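Local coordinates for protein 16S rRNA (guanine(1405)-N(7))-methyltransferase (Klebsiella pneumoniae, PDB 6PI9) that probably methylates the N7 position of guanine 1405 in 16S rRNA, using S-adenosyl-L-methionine, and so confers resistance to various aminoglycosides, at residues A73-G78 / R155-H160; A115-L120 / A179-K184. All coordinates share one frame; numbering follows the deposited sequence.

After three N-terminal helices the chain reaches helix 63-75, whose C-terminal end gives 73-78, then enters the Rossmann-like methyltransferase core at strand 117-120. The end of helix 144-157 and the loop after it form 155-160, which closes contact 1 across 76 intervening residues. Strand 179-183 follows and closes contact 2 over a loop of 58. Because 115-120 lies inside the first loop and 179-184 beyond it, the two contacts cross along the chain. Contact 1 ties a helix that precedes the sheet to one packed on it, at the surface; contact 2 joins two central strands beside S-adenosyl-L-homocysteine. Their centres lie about 22 Å apart.

Contact 1 of 2, residues A73-G78 / R155-H160; sequences ARWNEG and RARGWH
Trp75 slides the six-membered part of its indole against Arg157, whose guanidinium CZ stands 4.2 Å from the centroid of that ring, over the face. This is a cation-pi contact, although the two planes are tilted by 41°, so the guanidinium leans over the rim instead of lying flat on the ring. The nearest atoms of this pair are Trp75 CH2 and Arg157 NE, 3.4 Å apart. Tryptophan suits the place because its wide, electron-rich surface can receive both the charge and the aliphatic CG and CD beside it.

Arg157 reaches this position by bending twice, at chi2 (-71°) and again at chi3, which folds the chain back toward helix 63-75. The bend also brings NH1 to Asn76 OD1, a hydrogen bond of 3.2 Å and 160° at the hydrogen. The donor lies in the amide's carbonyl plane and the acceptor near the guanidinium plane, yet the two groups stand almost perpendicular. Bond and ring together limit the swing of a long side chain at the surface. The other end of the same amide, Asn76 ND2, makes a weak bond of 3.2 Å to Ala156 O, one of the last carbonyls of helix 144-157. Ala156 is small enough to let the amide approach.

Trp159 CZ2 meets the edge of the Trp75 ring, 3.7 Å from CH2, while Arg157 CB rests over one face of the Trp159 ring, near its rim. Gly78 and Gly158 each leave helical geometry with positive phi, a conformation easily adopted without a side chain.

Thus the C-terminal ends of helices 63-75 and 144-157 meet at the surface; Trp75 also touches Thr153 on the latter helix, and Trp159, in the loop that leads from helix 144-157 to strand 162-165, touches Ala154.

Contact 2 of 2, residues A115-L120 / A179-K184; sequences ARVLDL and AALLMK. With SAH (S-adenosyl-L-homocysteine), chain B.
Strands 117-120 and 179-183 run parallel, 18° apart in direction, and are joined by four backbone hydrogen bonds that link Arg116 O, Leu118 N, Leu118 O and Leu120 N to Ala179 N, Ala179 O, Leu181 N and Leu181 O, respectively. The Leu118 and Leu181 bonds are short and fairly straight, with Leu181 N to Leu118 O at 2.9 Å.

On one face of the sheet, Leu181 is the main contact residue: its CG lies 3.7 Å from Val117 CG1, and its CD1 packs against the carboxylate carbon of Asp119. Val117 presents that methyl because CG1 is anti to the backbone N (chi1 177°). Leu111 and Leu129 from flanking helices also touch Leu181, so branched aliphatic residues suit this buried layer. The other face carries Leu118, Ala180, Leu120 and Leu182. The Leu120 and Leu182 side chains run alongside each other in the same direction, with Leu120 CD2 4.1 Å from Leu182 CG, while the small Ala180 accepts Leu120 CD1 at 4.2 Å from its CB.

Toward the C-terminal ends the chemistry turns polar. A water lies 2.7 Å from Leu120 O and also meets Asp119 OD1. It accepts a hydrogen bond from Met183 N and a weak one from the S-adenosyl-L-homocysteine N. That amino nitrogen donates to Met183 O (2.9 Å). Asp119 OD2 is held by Asn125, which helps fix the carboxylate. The C-terminal ends of these central strands, with Met183 and Lys184, line part of the S-adenosyl-L-homocysteine pocket; the acid and carbonyls near the ligand amine would probably favour its protonated form.

Contact 1 of 2, residues A73-G78 / R155-H160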
loop_
_atom_site.group_PDB
_atom_site.type_symbol
_atom_site.label_atom_id
_atom_site.label_comp_id
_atom_site.label_asym_id
_atom_site.label_seq_id
_atom_site.Cartn_x
_atom_site.Cartn_y
_atom_site.Cartn_z
ATOM N N ALA A 73 -15.440 -2.339 -21.559
ATOM C CA ALA A 73 -16.459 -2.632 -22.562
ATOM C C ALA A 73 -16.721 -1.418 -23.444
ATOM O O ALA A 73 -16.956 -1.551 -24.654
ATOM C CB ALA A 73 -17.746 -3.091 -21.878
ATOM N N ARG A 74 -16.688 -0.225 -22.854
ATOM C CA ARG A 74 -16.860 0.991 -23.630
ATOM C C ARG A 74 -15.638 1.308 -24.478
ATOM O O ARG A 74 -15.753 2.061 -25.449
ATOM C CB ARG A 74 -17.168 2.149 -22.693
ATOM C CG ARG A 74 -18.185 1.800 -21.641
ATOM C CD ARG A 74 -18.278 2.895 -20.623
ATOM N NE ARG A 74 -19.280 3.874 -21.016
ATOM C CZ ARG A 74 -20.235 4.317 -20.209
ATOM N NH1 ARG A 74 -20.302 3.863 -18.963
ATOM N NH2 ARG A 74 -21.119 5.213 -20.637
ATOM N N TRP A 75 -14.474 0.754 -24.131
ATOM C CA TRP A 75 -13.276 1.007 -24.924
ATOM C C TRP A 75 -13.279 0.188 -26.209
ATOM O O TRP A 75 -12.844 0.676 -27.260
ATOM C CB TRP A 75 -12.017 0.718 -24.100
ATOM C CG TRP A 75 -10.763 0.929 -24.878
ATOM C CD1 TRP A 75 -10.364 2.082 -25.484
ATOM C CD2 TRP A 75 -9.744 -0.040 -25.147
ATOM N NE1 TRP A 75 -9.159 1.893 -26.111
ATOM C CE2 TRP A 75 -8.754 0.599 -25.917
ATOM C CE3 TRP A 75 -9.568 -1.385 -24.804
ATOM C CZ2 TRP A 75 -7.608 -0.061 -26.359
ATOM C CZ3 TRP A 75 -8.432 -2.040 -25.244
ATOM C CH2 TRP A 75 -7.467 -1.378 -26.014
ATOM N N ASN A 76 -13.769 -1.054 -26.159
ATOM C CA ASN A 76 -13.848 -1.819 -27.397
ATOM C C ASN A 76 -14.877 -1.238 -28.362
ATOM O O ASN A 76 -14.873 -1.602 -29.541
ATOM C CB ASN A 76 -14.154 -3.292 -27.119
ATOM C CG ASN A 76 -13.879 -4.178 -28.334
ATOM O OD1 ASN A 76 -13.033 -3.848 -29.168
ATOM N ND2 ASN A 76 -14.605 -5.291 -28.450
ATOM N N GLU A 77 -15.747 -0.334 -27.897
ATOM C CA GLU A 77 -16.575 0.428 -28.829
ATOM C C GLU A 77 -15.715 1.309 -29.724
ATOM O O GLU A 77 -16.081 1.589 -30.872
ATOM C CB GLU A 77 -17.586 1.294 -28.074
ATOM C CG GLU A 77 -18.194 0.690 -26.816
ATOM C CD GLU A 77 -18.938 -0.623 -27.013
ATOM O OE1 GLU A 77 -18.902 -1.213 -28.113
ATOM O OE2 GLU A 77 -19.572 -1.073 -26.036
ATOM N N GLY A 78 -14.572 1.757 -29.214
ATOM C CA GLY A 78 -13.689 2.605 -29.985
ATOM C C GLY A 78 -14.121 4.046 -30.014
ATOM O O GLY A 78 -13.753 4.782 -30.936
ATOM N N ARG A 155 -9.576 -11.189 -25.817
ATOM C CA ARG A 155 -10.403 -11.850 -26.820
ATOM C C ARG A 155 -11.279 -10.855 -27.579
ATOM O O ARG A 155 -11.501 -11.023 -28.785
ATOM C CB ARG A 155 -11.264 -12.941 -26.175
ATOM C CG ARG A 155 -10.485 -14.119 -25.594
ATOM C CD ARG A 155 -11.466 -15.239 -25.270
ATOM N NE ARG A 155 -10.991 -16.118 -24.202
ATOM C CZ ARG A 155 -11.171 -15.873 -22.902
ATOM N NH1 ARG A 155 -11.740 -14.745 -22.495
ATOM N NH2 ARG A 155 -10.728 -16.725 -22.004
ATOM N N ALA A 156 -11.772 -9.812 -26.899
ATOM C CA ALA A 156 -12.586 -8.794 -27.564
ATOM C C ALA A 156 -11.777 -7.921 -28.515
ATOM O O ALA A 156 -12.344 -7.379 -29.471
ATOM C CB ALA A 156 -13.274 -7.901 -26.529
ATOM N N ARG A 157 -10.481 -7.749 -28.269
ATOM C CA ARG A 157 -9.649 -6.902 -29.112
ATOM C C ARG A 157 -8.908 -7.701 -30.176
ATOM O O ARG A 157 -8.236 -7.100 -31.025
ATOM C CB ARG A 157 -8.642 -6.116 -28.255
ATOM C CG ARG A 157 -9.254 -5.132 -27.258
ATOM C CD ARG A 157 -9.860 -3.942 -27.939
ATOM N NE ARG A 157 -8.863 -3.118 -28.620
ATOM C CZ ARG A 157 -9.189 -2.196 -29.524
ATOM N NH1 ARG A 157 -10.471 -2.018 -29.846
ATOM N NH2 ARG A 157 -8.248 -1.482 -30.129
ATOM N N GLY A 158 -9.014 -9.033 -30.152
ATOM C CA GLY A 158 -8.297 -9.869 -31.100
ATOM C C GLY A 158 -6.829 -10.067 -30.800
ATOM O O GLY A 158 -6.064 -10.406 -31.709
ATOM N N TRP A 159 -6.410 -9.861 -29.548
ATOM C CA TRP A 159 -5.024 -10.067 -29.136
ATOM C C TRP A 159 -4.740 -11.549 -28.898
ATOM O O TRP A 159 -5.638 -12.340 -28.583
ATOM C CB TRP A 159 -4.715 -9.285 -27.857
ATOM C CG TRP A 159 -4.956 -7.803 -27.969
ATOM C CD1 TRP A 159 -5.100 -7.068 -29.136
ATOM C CD2 TRP A 159 -5.074 -6.868 -26.892
ATOM N NE1 TRP A 159 -5.293 -5.742 -28.832
ATOM C CE2 TRP A 159 -5.281 -5.589 -27.467
ATOM C CE3 TRP A 159 -5.028 -6.984 -25.497
ATOM C CZ2 TRP A 159 -5.431 -4.432 -26.687
ATOM C CZ3 TRP A 159 -5.165 -5.835 -24.727
ATOM C CH2 TRP A 159 -5.374 -4.575 -25.325
ATOM N N HIS A 160 -3.471 -11.928 -29.063
ATOM C CA HIS A 160 -3.070 -13.262 -28.646
ATOM C C HIS A 160 -2.837 -13.324 -27.154
ATOM O O HIS A 160 -2.807 -14.426 -26.598
ATOM C CB HIS A 160 -1.822 -13.699 -29.400
ATOM C CG HIS A 160 -2.056 -13.831 -30.880
ATOM N ND1 HIS A 160 -1.061 -13.645 -31.820
ATOM C CD2 HIS A 160 -3.179 -14.134 -31.573
ATOM C CE1 HIS A 160 -1.568 -13.822 -33.031
ATOM N NE2 HIS A 160 -2.849 -14.128 -32.907
#

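Contact 2 of 2, residues A115-L120 / A179-K184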
loop_
_atom_site.group_PDB
_atom_site.type_symbol
_atom_site.label_atom_id
_atom_site.label_comp_id
_atom_site.label_asym_id
_atom_site.label_seq_id
_atom_site.Cartn_x
_atom_site.Cartn_y
_atom_site.Cartn_z
ATOM N N ALA A 115 7.429 -9.647 -29.732
ATOM C CA ALA A 115 7.988 -10.569 -28.760
ATOM C C ALA A 115 6.887 -11.404 -28.107
ATOM O O ALA A 115 5.750 -10.957 -27.969
ATOM C CB ALA A 115 8.729 -9.811 -27.677
ATOM N N ARG A 116 7.244 -12.623 -27.697
ATOM C CA ARG A 116 6.434 -13.395 -26.759
ATOM C C ARG A 116 6.850 -12.967 -25.370
ATOM O O ARG A 116 8.025 -13.129 -24.999
ATOM C CB ARG A 116 6.654 -14.894 -26.891
ATOM C CG ARG A 116 5.878 -15.722 -25.837
ATOM C CD ARG A 116 4.356 -15.580 -25.999
ATOM N NE ARG A 116 3.651 -16.611 -25.200
ATOM C CZ ARG A 116 2.339 -16.648 -25.006
ATOM N NH1 ARG A 116 1.556 -15.716 -25.543
ATOM N NH2 ARG A 116 1.799 -17.621 -24.258
ATOM N N VAL A 117 5.908 -12.422 -24.602
ATOM C CA VAL A 117 6.241 -11.737 -23.342
ATOM C C VAL A 117 5.479 -12.408 -22.206
ATOM O O VAL A 117 4.255 -12.522 -22.273
ATOM C CB VAL A 117 5.869 -10.241 -23.395
ATOM C CG1 VAL A 117 6.142 -9.567 -22.087
ATOM C CG2 VAL A 117 6.660 -9.507 -24.502
ATOM N N LEU A 118 6.179 -12.812 -21.150
ATOM C CA LEU A 118 5.519 -13.262 -19.924
ATOM C C LEU A 118 5.383 -12.056 -18.999
ATOM O O LEU A 118 6.352 -11.357 -18.793
ATOM C CB LEU A 118 6.379 -14.298 -19.211
ATOM C CG LEU A 118 6.811 -15.523 -19.989
ATOM C CD1 LEU A 118 7.492 -16.467 -19.003
ATOM C CD2 LEU A 118 5.625 -16.158 -20.671
ATOM N N ASP A 119 4.205 -11.820 -18.426
ATOM C CA ASP A 119 4.030 -10.674 -17.509
ATOM C C ASP A 119 3.720 -11.287 -16.146
ATOM O O ASP A 119 2.609 -11.762 -15.931
ATOM C CB ASP A 119 2.906 -9.772 -18.012
ATOM C CG ASP A 119 2.832 -8.455 -17.305
ATOM O OD1 ASP A 119 3.439 -8.293 -16.202
ATOM O OD2 ASP A 119 2.143 -7.562 -17.888
ATOM N N LEU A 120 4.709 -11.301 -15.226
ATOM C CA LEU A 120 4.598 -12.103 -14.004
ATOM C C LEU A 120 4.005 -11.219 -12.928
ATOM O O LEU A 120 4.476 -10.094 -12.740
ATOM C CB LEU A 120 5.959 -12.601 -13.516
ATOM C CG LEU A 120 6.517 -13.917 -14.025
ATOM C CD1 LEU A 120 6.756 -13.768 -15.474
ATOM C CD2 LEU A 120 7.839 -14.202 -13.331
ATOM N N ALA A 179 10.879 -12.494 -23.557
ATOM C CA ALA A 179 11.161 -11.575 -22.464
ATOM C C ALA A 179 10.193 -11.865 -21.349
ATOM O O ALA A 179 9.082 -12.327 -21.616
ATOM C CB ALA A 179 11.014 -10.111 -22.930
ATOM N N ALA A 180 10.598 -11.587 -20.082
ATOM C CA ALA A 180 9.679 -11.646 -18.964
ATOM C C ALA A 180 9.748 -10.350 -18.177
ATOM O O ALA A 180 10.819 -9.747 -18.049
ATOM C CB ALA A 180 9.965 -12.785 -17.984
ATOM N N LEU A 181 8.578 -9.920 -17.717
ATOM C CA LEU A 181 8.418 -8.679 -16.980
ATOM C C LEU A 181 8.191 -9.080 -15.543
ATOM O O LEU A 181 7.377 -9.967 -15.280
ATOM C CB LEU A 181 7.219 -7.877 -17.494
ATOM C CG LEU A 181 7.118 -7.740 -19.020
ATOM C CD1 LEU A 181 5.877 -6.926 -19.407
ATOM C CD2 LEU A 181 8.386 -7.035 -19.602
ATOM N N LEU A 182 8.974 -8.484 -14.628
ATOM C CA LEU A 182 8.830 -8.664 -13.182
ATOM C C LEU A 182 8.707 -7.264 -12.618
ATOM O O LEU A 182 9.691 -6.702 -12.075
ATOM C CB LEU A 182 10.041 -9.391 -12.590
ATOM C CG LEU A 182 10.143 -10.859 -13.075
ATOM C CD1 LEU A 182 10.904 -10.883 -14.407
ATOM C CD2 LEU A 182 10.942 -11.693 -12.041
ATOM N N MET A 183 7.521 -6.665 -12.769
ATOM C CA MET A 183 7.368 -5.238 -12.508
ATOM C C MET A 183 6.726 -5.059 -11.129
ATOM O O MET A 183 5.644 -5.620 -10.870
ATOM C CB MET A 183 6.542 -4.618 -13.642
ATOM C CG MET A 183 7.313 -4.651 -14.976
ATOM S SD MET A 183 6.185 -4.376 -16.395
ATOM C CE MET A 183 5.463 -2.789 -15.963
ATOM N N LYS A 184 7.400 -4.289 -10.253
ATOM C CA LYS A 184 6.923 -4.002 -8.895
ATOM C C LYS A 184 6.567 -5.280 -8.164
ATOM O O LYS A 184 5.538 -5.382 -7.460
ATOM C CB LYS A 184 5.727 -3.054 -8.965
ATOM C CG LYS A 184 6.181 -1.684 -9.512
ATOM C CD LYS A 184 4.889 -0.796 -9.771
ATOM C CE LYS A 184 5.287 0.622 -10.293
ATOM N NZ LYS A 184 3.998 1.324 -10.742
HETATM N N SAH B . 3.288 -6.116 -12.399
HETATM C CA SAH B . 2.026 -5.348 -12.312
HETATM C CB SAH B . 1.412 -5.476 -10.929
HETATM C CG SAH B . 2.318 -5.130 -9.713
HETATM S SD SAH B . 1.326 -5.061 -8.149
HETATM C C SAH B . 2.266 -3.861 -12.636
HETATM O O SAH B . 3.420 -3.421 -12.451
HETATM O OXT SAH B . 1.346 -3.111 -13.020
HETATM C "C5'" SAH B . 1.848 -6.679 -7.433
HETATM C "C4'" SAH B . 1.074 -7.895 -8.021
HETATM O "O4'" SAH B . 1.686 -9.123 -7.567
HETATM C "C3'" SAH B . -0.447 -8.009 -7.714
HETATM O "O3'" SAH B . -1.205 -8.090 -8.938
HETATM C "C2'" SAH B . -0.599 -9.311 -6.929
HETATM O "O2'" SAH B . -1.809 -9.967 -7.315
HETATM C "C1'" SAH B . 0.624 -10.086 -7.443
HETATM N N9 SAH B . 1.146 -11.067 -6.511
HETATM C C8 SAH B . 1.504 -10.861 -5.204
HETATM N N7 SAH B . 2.063 -12.017 -4.737
HETATM C C5 SAH B . 1.992 -12.953 -5.736
HETATM C C6 SAH B . 2.342 -14.282 -5.826
HETATM N N6 SAH B . 2.809 -14.964 -4.802
HETATM N N1 SAH B . 2.205 -14.912 -7.052
HETATM C C2 SAH B . 1.652 -14.280 -8.114
HETATM N N3 SAH B . 1.279 -12.964 -8.047
HETATM C C4 SAH B . 1.466 -12.342 -6.849
HETATM O O HOH W 1 5.341 -7.974 -14.085
#